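Local coordinates for protein subclass B1 metallo-beta-lactamase (PDB 6T5L) that hydrolyses beta-lactam antibiotics, probably carbapenems among them, as a zinc-dependent subclass B1 metallo-beta-lactamase, at residues E109-I122 with F132-L145. Residues are numbered along the deposited sequence; the frame is centred on the assembly and turned at random.
Sequences ENHNIQTYVSKETI and FSNPTKDFDNSLTL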
ATOM      1  N   GLU A 109       7.310  -6.472  12.703  1.00 40.60           N
ATOM      2  CA  GLU A 109       6.883  -7.097  13.964  1.00 46.15           C
ATOM      3  C   GLU A 109       7.998  -7.021  15.029  1.00 44.91           C
ATOM      4  O   GLU A 109       7.717  -6.829  16.227  1.00 42.17           O
ATOM      5  CB  GLU A 109       6.451  -8.541  13.708  1.00 51.71           C
ATOM      6  CG  GLU A 109       5.218  -8.664  12.832  1.00 56.12           C
ATOM      7  CD  GLU A 109       4.709 -10.101  12.732  1.00 58.80           C
ATOM      8  OE1 GLU A 109       5.521 -10.973  12.400  1.00 60.73           O
ATOM      9  OE2 GLU A 109       3.506 -10.362  12.972  1.00 57.96           O
ATOM     10  N   ASN A 110       9.259  -7.083  14.599  1.00 44.98           N
ATOM     11  CA  ASN A 110      10.380  -7.023  15.520  1.00 46.23           C
ATOM     12  C   ASN A 110      10.610  -5.638  16.069  1.00 45.63           C
ATOM     13  O   ASN A 110      11.278  -5.506  17.102  1.00 45.66           O
ATOM     14  CB  ASN A 110      11.648  -7.499  14.857  1.00 47.81           C
ATOM     15  CG  ASN A 110      11.699  -9.024  14.743  1.00 50.94           C
ATOM     16  OD1 ASN A 110      10.795  -9.719  15.217  1.00 53.98           O
ATOM     17  ND2 ASN A 110      12.697  -9.536  14.050  1.00 49.94           N
ATOM     18  N   HIS A 111      10.069  -4.614  15.427  1.00 42.96           N
ATOM     19  CA  HIS A 111      10.042  -3.299  16.035  1.00 38.34           C
ATOM     20  C   HIS A 111       8.720  -3.043  16.758  1.00 41.28           C
ATOM     21  O   HIS A 111       8.422  -1.896  17.073  1.00 40.71           O
ATOM     22  CB  HIS A 111      10.304  -2.217  14.980  1.00 37.60           C
ATOM     23  CG  HIS A 111      11.707  -2.232  14.446  1.00 38.80           C
ATOM     24  ND1 HIS A 111      12.170  -3.217  13.604  1.00 39.08           N
ATOM     25  CD2 HIS A 111      12.755  -1.392  14.649  1.00 37.94           C
ATOM     26  CE1 HIS A 111      13.449  -3.010  13.337  1.00 41.05           C
ATOM     27  NE2 HIS A 111      13.825  -1.896  13.946  1.00 39.51           N
ATOM     28  N   ASN A 112       7.923  -4.079  17.014  1.00 43.21           N
ATOM     29  CA  ASN A 112       6.611  -3.935  17.634  1.00 39.38           C
ATOM     30  C   ASN A 112       5.755  -2.828  17.007  1.00 42.82           C
ATOM     31  O   ASN A 112       5.116  -2.043  17.704  1.00 41.07           O
ATOM     32  CB  ASN A 112       6.791  -3.718  19.112  1.00 39.19           C
ATOM     33  CG  ASN A 112       7.676  -4.794  19.725  1.00 41.95           C
ATOM     34  OD1 ASN A 112       7.276  -5.929  19.737  1.00 43.74           O
ATOM     35  ND2 ASN A 112       8.874  -4.441  20.206  1.00 42.98           N
ATOM     36  N   ILE A 113       5.693  -2.813  15.672  1.00 41.08           N
ATOM     37  CA  ILE A 113       4.740  -1.984  14.933  1.00 38.75           C
ATOM     38  C   ILE A 113       3.440  -2.751  14.786  1.00 38.56           C
ATOM     39  O   ILE A 113       3.407  -3.827  14.184  1.00 41.77           O
ATOM     40  CB  ILE A 113       5.290  -1.594  13.560  1.00 37.60           C
ATOM     41  CG1 ILE A 113       6.562  -0.718  13.743  1.00 39.40           C
ATOM     42  CG2 ILE A 113       4.257  -0.815  12.759  1.00 37.00           C
ATOM     43  CD1 ILE A 113       7.457  -0.699  12.507  1.00 39.12           C
ATOM     44  N   GLN A 114       2.371  -2.224  15.362  1.00 36.15           N
ATOM     45  CA  GLN A 114       1.069  -2.871  15.245  1.00 36.17           C
ATOM     46  C   GLN A 114       0.660  -3.045  13.778  1.00 38.43           C
ATOM     47  O   GLN A 114       0.706  -2.106  12.981  1.00 36.23           O
ATOM     48  CB  GLN A 114       0.005  -2.062  15.969  1.00 35.63           C
ATOM     49  CG  GLN A 114      -1.344  -2.737  16.005  1.00 37.72           C
ATOM     50  CD  GLN A 114      -1.271  -4.103  16.694  1.00 42.79           C
ATOM     51  OE1 GLN A 114      -0.860  -4.200  17.844  1.00 41.42           O
ATOM     52  NE2 GLN A 114      -1.706  -5.152  15.998  1.00 44.67           N
ATOM     53  N   THR A 115       0.269  -4.267  13.436  1.00 36.25           N
ATOM     54  CA  THR A 115      -0.318  -4.593  12.149  1.00 39.40           C
ATOM     55  C   THR A 115      -1.835  -4.445  12.197  1.00 36.18           C
ATOM     56  O   THR A 115      -2.481  -4.935  13.129  1.00 42.29           O
ATOM     57  CB  THR A 115       0.039  -6.034  11.769  1.00 44.14           C
ATOM     58  OG1 THR A 115       1.454  -6.108  11.706  1.00 45.98           O
ATOM     59  CG2 THR A 115      -0.524  -6.416  10.430  1.00 46.80           C
ATOM     60  N   TYR A 116      -2.386  -3.799  11.185  1.00 37.67           N
ATOM     61  CA  TYR A 116      -3.833  -3.675  11.005  1.00 39.66           C
ATOM     62  C   TYR A 116      -4.206  -4.292   9.673  1.00 37.99           C
ATOM     63  O   TYR A 116      -3.697  -3.856   8.639  1.00 40.30           O
ATOM     64  CB  TYR A 116      -4.262  -2.214  10.998  1.00 35.46           C
ATOM     65  CG  TYR A 116      -4.088  -1.483  12.305  1.00 36.40           C
ATOM     66  CD1 TYR A 116      -2.876  -0.938  12.623  1.00 38.75           C
ATOM     67  CD2 TYR A 116      -5.124  -1.370  13.227  1.00 39.23           C
ATOM     68  CE1 TYR A 116      -2.670  -0.260  13.789  1.00 39.59           C
ATOM     69  CE2 TYR A 116      -4.932  -0.695  14.414  1.00 38.42           C
ATOM     70  CZ  TYR A 116      -3.677  -0.143  14.676  1.00 39.66           C
ATOM     71  OH  TYR A 116      -3.383   0.571  15.808  1.00 41.06           O
ATOM     72  N   VAL A 117      -5.068  -5.303   9.670  1.00 37.88           N
ATOM     73  CA  VAL A 117      -5.305  -6.032   8.430  1.00 40.96           C
ATOM     74  C   VAL A 117      -6.731  -6.539   8.392  1.00 40.21           C
ATOM     75  O   VAL A 117      -7.395  -6.751   9.432  1.00 41.00           O
ATOM     76  CB  VAL A 117      -4.261  -7.176   8.291  1.00 47.98           C
ATOM     77  CG1 VAL A 117      -4.281  -8.048   9.540  1.00 47.42           C
ATOM     78  CG2 VAL A 117      -4.472  -8.022   7.009  1.00 49.46           C
ATOM     79  N   SER A 118      -7.227  -6.676   7.181  1.00 38.89           N
ATOM     80  CA  SER A 118      -8.600  -7.085   7.021  1.00 45.17           C
ATOM     81  C   SER A 118      -8.707  -8.577   7.291  1.00 45.37           C
ATOM     82  O   SER A 118      -7.744  -9.342   7.132  1.00 41.65           O
ATOM     83  CB  SER A 118      -9.103  -6.771   5.599  1.00 48.66           C
ATOM     84  OG  SER A 118      -8.816  -7.814   4.690  1.00 47.30           O
ATOM     85  N   LYS A 119      -9.924  -8.994   7.610  1.00 45.25           N
ATOM     86  CA  LYS A 119     -10.170 -10.390   7.974  1.00 52.57           C
ATOM     87  C   LYS A 119     -10.028 -11.322   6.772  1.00 49.92           C
ATOM     88  O   LYS A 119      -9.382 -12.363   6.876  1.00 51.28           O
ATOM     89  CB  LYS A 119     -11.545 -10.525   8.609  1.00 54.67           C
ATOM     90  CG  LYS A 119     -11.616  -9.954  10.034  1.00 58.80           C
ATOM     91  CD  LYS A 119     -13.011 -10.061  10.646  1.00 66.51           C
ATOM     92  CE  LYS A 119     -13.030  -9.609  12.088  1.00 72.14           C
ATOM     93  NZ  LYS A 119     -14.431  -9.546  12.600  1.00 79.71           N
ATOM     94  N   GLU A 120     -10.500 -10.912   5.604  1.00 48.04           N
ATOM     95  CA  GLU A 120     -10.296 -11.736   4.408  1.00 52.49           C
ATOM     96  C   GLU A 120      -8.811 -11.879   4.096  1.00 47.20           C
ATOM     97  O   GLU A 120      -8.339 -12.968   3.772  1.00 47.47           O
ATOM     98  CB  GLU A 120     -11.040 -11.138   3.208  1.00 61.36           C
ATOM     99  CG  GLU A 120     -11.280 -12.169   2.115  1.00 77.35           C
ATOM    100  CD  GLU A 120     -12.019 -11.627   0.907  1.00 90.35           C
ATOM    101  OE1 GLU A 120     -12.026 -12.347  -0.120  1.00 94.95           O
ATOM    102  OE2 GLU A 120     -12.615 -10.524   0.990  1.00 94.04           O
ATOM    103  N   THR A 121      -8.032 -10.832   4.323  1.00 43.83           N
ATOM    104  CA  THR A 121      -6.591 -10.959   4.093  1.00 46.64           C
ATOM    105  C   THR A 121      -5.969 -12.010   5.001  1.00 48.49           C
ATOM    106  O   THR A 121      -5.092 -12.772   4.555  1.00 45.70           O
ATOM    107  CB  THR A 121      -5.871  -9.628   4.271  1.00 47.13           C
ATOM    108  OG1 THR A 121      -6.289  -8.716   3.274  1.00 56.70           O
ATOM    109  CG2 THR A 121      -4.354  -9.842   4.139  1.00 46.54           C
ATOM    110  N   ILE A 122      -6.439 -12.097   6.261  1.00 51.51           N
ATOM    111  CA  ILE A 122      -5.945 -13.111   7.202  1.00 50.45           C
ATOM    112  C   ILE A 122      -6.298 -14.495   6.720  1.00 51.90           C
ATOM    113  O   ILE A 122      -5.497 -15.435   6.834  1.00 53.58           O
ATOM    114  CB  ILE A 122      -6.497 -12.868   8.623  1.00 50.99           C
ATOM    115  CG1 ILE A 122      -6.010 -11.490   9.142  1.00 47.66           C
ATOM    116  CG2 ILE A 122      -6.130 -14.070   9.670  1.00 48.57           C
ATOM    117  CD1 ILE A 122      -6.516 -11.161  10.538  1.00 50.82           C
ATOM    118  N   PHE A 132       0.347 -14.173  10.628  1.00 62.07           N
ATOM    119  CA  PHE A 132       1.095 -13.172  11.381  1.00 63.26           C
ATOM    120  C   PHE A 132       1.528 -13.747  12.721  1.00 67.58           C
ATOM    121  O   PHE A 132       0.770 -14.460  13.382  1.00 68.57           O
ATOM    122  CB  PHE A 132       0.263 -11.912  11.593  1.00 57.20           C
ATOM    123  CG  PHE A 132      -0.123 -11.266  10.297  1.00 59.26           C
ATOM    124  CD1 PHE A 132       0.721 -10.355   9.659  1.00 58.44           C
ATOM    125  CD2 PHE A 132      -1.285 -11.660   9.651  1.00 61.34           C
ATOM    126  CE1 PHE A 132       0.373  -9.793   8.406  1.00 58.42           C
ATOM    127  CE2 PHE A 132      -1.629 -11.109   8.410  1.00 61.71           C
ATOM    128  CZ  PHE A 132      -0.796 -10.181   7.799  1.00 60.09           C
ATOM    129  N   SER A 133       2.763 -13.445  13.100  1.00 68.96           N
ATOM    130  CA  SER A 133       3.310 -13.928  14.362  1.00 72.87           C
ATOM    131  C   SER A 133       2.759 -13.141  15.549  1.00 67.31           C
ATOM    132  O   SER A 133       2.253 -13.735  16.511  1.00 68.71           O
ATOM    133  CB  SER A 133       4.828 -13.840  14.342  1.00 78.69           C
ATOM    134  OG  SER A 133       5.294 -13.719  15.663  1.00 84.54           O
ATOM    135  N   ASN A 134       2.854 -11.808  15.497  1.00 61.43           N
ATOM    136  CA  ASN A 134       2.273 -10.918  16.487  1.00 58.14           C
ATOM    137  C   ASN A 134       0.761 -10.815  16.292  1.00 52.67           C
ATOM    138  O   ASN A 134       0.289 -10.720  15.147  1.00 52.18           O
ATOM    139  CB  ASN A 134       2.885  -9.489  16.386  1.00 53.65           C
ATOM    140  CG  ASN A 134       4.183  -9.364  17.154  1.00 52.67           C
ATOM    141  OD1 ASN A 134       4.507 -10.256  17.893  1.00 55.99           O
ATOM    142  ND2 ASN A 134       4.895  -8.230  17.023  1.00 50.97           N
ATOM    143  N   PRO A 135      -0.010 -10.730  17.385  1.00 50.93           N
ATOM    144  CA  PRO A 135      -1.463 -10.515  17.250  1.00 48.37           C
ATOM    145  C   PRO A 135      -1.774  -9.271  16.426  1.00 47.87           C
ATOM    146  O   PRO A 135      -1.186  -8.190  16.618  1.00 45.85           O
ATOM    147  CB  PRO A 135      -1.936 -10.384  18.709  1.00 47.80           C
ATOM    148  CG  PRO A 135      -0.990 -11.296  19.474  1.00 51.74           C
ATOM    149  CD  PRO A 135       0.361 -10.954  18.805  1.00 52.72           C
ATOM    150  N   THR A 136      -2.705  -9.442  15.483  1.00 46.70           N
ATOM    151  CA  THR A 136      -3.119  -8.355  14.612  1.00 44.04           C
ATOM    152  C   THR A 136      -4.367  -7.643  15.160  1.00 46.80           C
ATOM    153  O   THR A 136      -5.110  -8.173  15.980  1.00 49.01           O
ATOM    154  CB  THR A 136      -3.422  -8.911  13.202  1.00 47.94           C
ATOM    155  OG1 THR A 136      -4.400  -9.963  13.308  1.00 48.32           O
ATOM    156  CG2 THR A 136      -2.154  -9.483  12.538  1.00 50.85           C
ATOM    157  N   LYS A 137      -4.588  -6.429  14.681  1.00 46.52           N
ATOM    158  CA  LYS A 137      -5.856  -5.729  14.857  1.00 48.84           C
ATOM    159  C   LYS A 137      -6.608  -5.866  13.537  1.00 48.64           C
ATOM    160  O   LYS A 137      -6.070  -5.517  12.483  1.00 45.41           O
ATOM    161  CB  LYS A 137      -5.635  -4.265  15.272  1.00 47.61           C
ATOM    162  CG  LYS A 137      -5.582  -4.200  16.815  1.00 56.59           C
ATOM    163  CD  LYS A 137      -5.014  -2.942  17.388  1.00 71.03           C
ATOM    164  CE  LYS A 137      -5.459  -2.813  18.837  1.00 82.38           C
ATOM    165  NZ  LYS A 137      -4.647  -1.877  19.645  1.00 85.81           N
ATOM    166  N   ASP A 138      -7.797  -6.465  13.576  1.00 52.69           N
ATOM    167  CA  ASP A 138      -8.480  -6.914  12.363  1.00 55.94           C
ATOM    168  C   ASP A 138      -9.677  -6.042  12.014  1.00 54.83           C
ATOM    169  O   ASP A 138     -10.341  -5.507  12.894  1.00 54.14           O
ATOM    170  CB  ASP A 138      -8.964  -8.358  12.508  1.00 61.57           C
ATOM    171  CG  ASP A 138      -7.857  -9.291  12.961  1.00 63.23           C
ATOM    172  OD1 ASP A 138      -6.675  -8.885  12.867  1.00 61.61           O
ATOM    173  OD2 ASP A 138      -8.167 -10.418  13.386  1.00 63.66           O
ATOM    174  N   PHE A 139     -10.002  -5.945  10.730  1.00 55.20           N
ATOM    175  CA  PHE A 139     -11.171  -5.173  10.360  1.00 52.82           C
ATOM    176  C   PHE A 139     -11.898  -5.860   9.222  1.00 51.25           C
ATOM    177  O   PHE A 139     -11.305  -6.597   8.428  1.00 46.94           O
ATOM    178  CB  PHE A 139     -10.801  -3.723   9.988  1.00 52.66           C
ATOM    179  CG  PHE A 139      -9.895  -3.576   8.765  1.00 48.30           C
ATOM    180  CD1 PHE A 139      -8.539  -3.639   8.887  1.00 43.53           C
ATOM    181  CD2 PHE A 139     -10.433  -3.366   7.499  1.00 47.59           C
ATOM    182  CE1 PHE A 139      -7.694  -3.498   7.795  1.00 42.79           C
ATOM    183  CE2 PHE A 139      -9.597  -3.208   6.403  1.00 45.79           C
ATOM    184  CZ  PHE A 139      -8.228  -3.258   6.559  1.00 45.11           C
ATOM    185  N   ASP A 140     -13.211  -5.668   9.183  1.00 56.44           N
ATOM    186  CA  ASP A 140     -13.979  -6.372   8.166  1.00 59.09           C
ATOM    187  C   ASP A 140     -13.809  -5.667   6.829  1.00 58.48           C
ATOM    188  O   ASP A 140     -13.198  -6.206   5.895  1.00 58.32           O
ATOM    189  CB  ASP A 140     -15.445  -6.438   8.588  1.00 63.67           C
ATOM    190  CG  ASP A 140     -15.645  -7.383   9.749  1.00 67.41           C
ATOM    191  OD1 ASP A 140     -15.452  -8.592   9.530  1.00 66.74           O
ATOM    192  OD2 ASP A 140     -15.948  -6.922  10.881  1.00 70.37           O
ATOM    193  N   ASN A 141     -14.282  -4.436   6.760  1.00 55.13           N
ATOM    194  CA  ASN A 141     -14.387  -3.712   5.503  1.00 57.20           C
ATOM    195  C   ASN A 141     -13.743  -2.351   5.554  1.00 54.48           C
ATOM    196  O   ASN A 141     -13.454  -1.790   4.498  1.00 54.34           O
ATOM    197  CB  ASN A 141     -15.852  -3.490   5.114  1.00 57.50           C
ATOM    198  CG  ASN A 141     -16.622  -4.778   4.984  1.00 60.24           C
ATOM    199  OD1 ASN A 141     -17.726  -4.904   5.539  1.00 60.61           O
ATOM    200  ND2 ASN A 141     -16.068  -5.748   4.215  1.00 58.08           N
ATOM    201  N   SER A 142     -13.568  -1.787   6.744  1.00 51.17           N
ATOM    202  CA  SER A 142     -13.215  -0.392   6.855  1.00 53.68           C
ATOM    203  C   SER A 142     -12.492  -0.181   8.163  1.00 53.19           C
ATOM    204  O   SER A 142     -12.916  -0.683   9.215  1.00 53.31           O
ATOM    205  CB  SER A 142     -14.447   0.528   6.776  1.00 57.12           C
ATOM    206  OG  SER A 142     -14.164   1.688   7.524  1.00 62.02           O
ATOM    207  N   LEU A 143     -11.415   0.601   8.088  1.00 49.92           N
ATOM    208  CA  LEU A 143     -10.523   0.854   9.210  1.00 47.33           C
ATOM    209  C   LEU A 143     -10.326   2.358   9.283  1.00 48.05           C
ATOM    210  O   LEU A 143     -10.075   3.004   8.260  1.00 47.05           O
ATOM    211  CB  LEU A 143      -9.165   0.157   9.041  1.00 44.85           C
ATOM    212  CG  LEU A 143      -8.088   0.546  10.066  1.00 45.76           C
ATOM    213  CD1 LEU A 143      -8.329  -0.133  11.506  1.00 48.65           C
ATOM    214  CD2 LEU A 143      -6.667   0.270   9.582  1.00 41.14           C
ATOM    215  N   THR A 144     -10.445   2.909  10.483  1.00 49.39           N
ATOM    216  CA  THR A 144     -10.177   4.317  10.769  1.00 51.87           C
ATOM    217  C   THR A 144      -9.073   4.301  11.815  1.00 50.93           C
ATOM    218  O   THR A 144      -9.209   3.629  12.846  1.00 51.82           O
ATOM    219  CB  THR A 144     -11.415   5.040  11.295  1.00 57.46           C
ATOM    220  OG1 THR A 144     -12.449   4.923  10.315  1.00 62.34           O
ATOM    221  CG2 THR A 144     -11.123   6.528  11.582  1.00 58.90           C
ATOM    222  N   LEU A 145      -7.966   4.941  11.514  1.00 47.38           N
ATOM    223  CA  LEU A 145      -6.897   5.080  12.484  1.00 50.40           C
ATOM    224  C   LEU A 145      -6.601   6.548  12.712  1.00 49.15           C
ATOM    225  O   LEU A 145      -6.480   7.316  11.750  1.00 47.31           O
ATOM    226  CB  LEU A 145      -5.613   4.414  12.052  1.00 47.10           C
ATOM    227  CG  LEU A 145      -5.305   2.996  12.449  1.00 51.63           C
ATOM    228  CD1 LEU A 145      -3.909   2.734  11.796  1.00 49.66           C
ATOM    229  CD2 LEU A 145      -5.306   2.766  13.990  1.00 51.32           C
TER
HETATM  230  O   HOH W   1       1.528  -8.858  13.258  1.00 49.60           O
HETATM  231  O   HOH W   2       7.677  -8.152  18.339  1.00 55.37           O
HETATM  232  O   HOH W   3       3.506  -6.169  15.714  1.00 41.32           O
HETATM  233  O   HOH W   4       0.402  -6.875  18.427  1.00 54.83           O
HETATM  234  O   HOH W   5       1.131  -6.780  15.007  1.00 44.39           O
HETATM  235  O   HOH W   6     -12.290  -8.475   5.449  1.00 49.75           O
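Tyr116 lies in a trough lined by Lys137, Leu143 and Leu145. Leu145 CD1 sits over one face of the ring, 3.9 Å from the centroid of the Tyr116 ring, while Leu145 CD2 reaches on to CZ and the hydroxyl. Leu143 CD2 backs Tyr116 CB, and the methylenes of Lys137 run beside the ring, pointing the same way. Phe139 fills the next hollow on this side: with CG between its backbone N and carbonyl carbon (chi1 63°), the ring lies flat between Ser118 CA on one face and Leu143 CB on the other. On the opposite side of the ribbon, Val117 CG1 nestles against CB and CG2 of Thr136, 3.9 Å from each, and Phe132 closes the row against Thr115 CG2. Ile122 CD1 projects from the helix onto the carboxylate of Asp138, whose OD1 accepts a hydrogen bond from Thr136 OG1 on its syn lone pair.

Parallel bridges Tyr116-Lys137, Val117-Asp138 and Ser118-Phe139 set the register. Gln114, bent at chi2 (59°), folds its amide back so that NE2 bonds both Thr115 O (3.0 Å) and Pro135 O (3.1 Å), while Lys137 N also grips Thr115 O. Toward the start of both segments, Asn134 N meets Glu109 OE2 from above the carboxylate plane (3.0 Å), and a water ties that oxygen to Thr115 OG1 and Asn134 O. Beyond Ser118, the helix N-cap, Lys119, extended beyond CG, lays CD against Asp140 OD1 and carries NZ to that carboxylate in a salt bridge whose hydrogen bonds are weak.

The two short strands and helix 119-127 between them form a beta-alpha-beta unit; Ile105 of helix 105-110 packs on Thr115 and Phe132, and Ile93 of strand 88-93 on Tyr116 and Leu143.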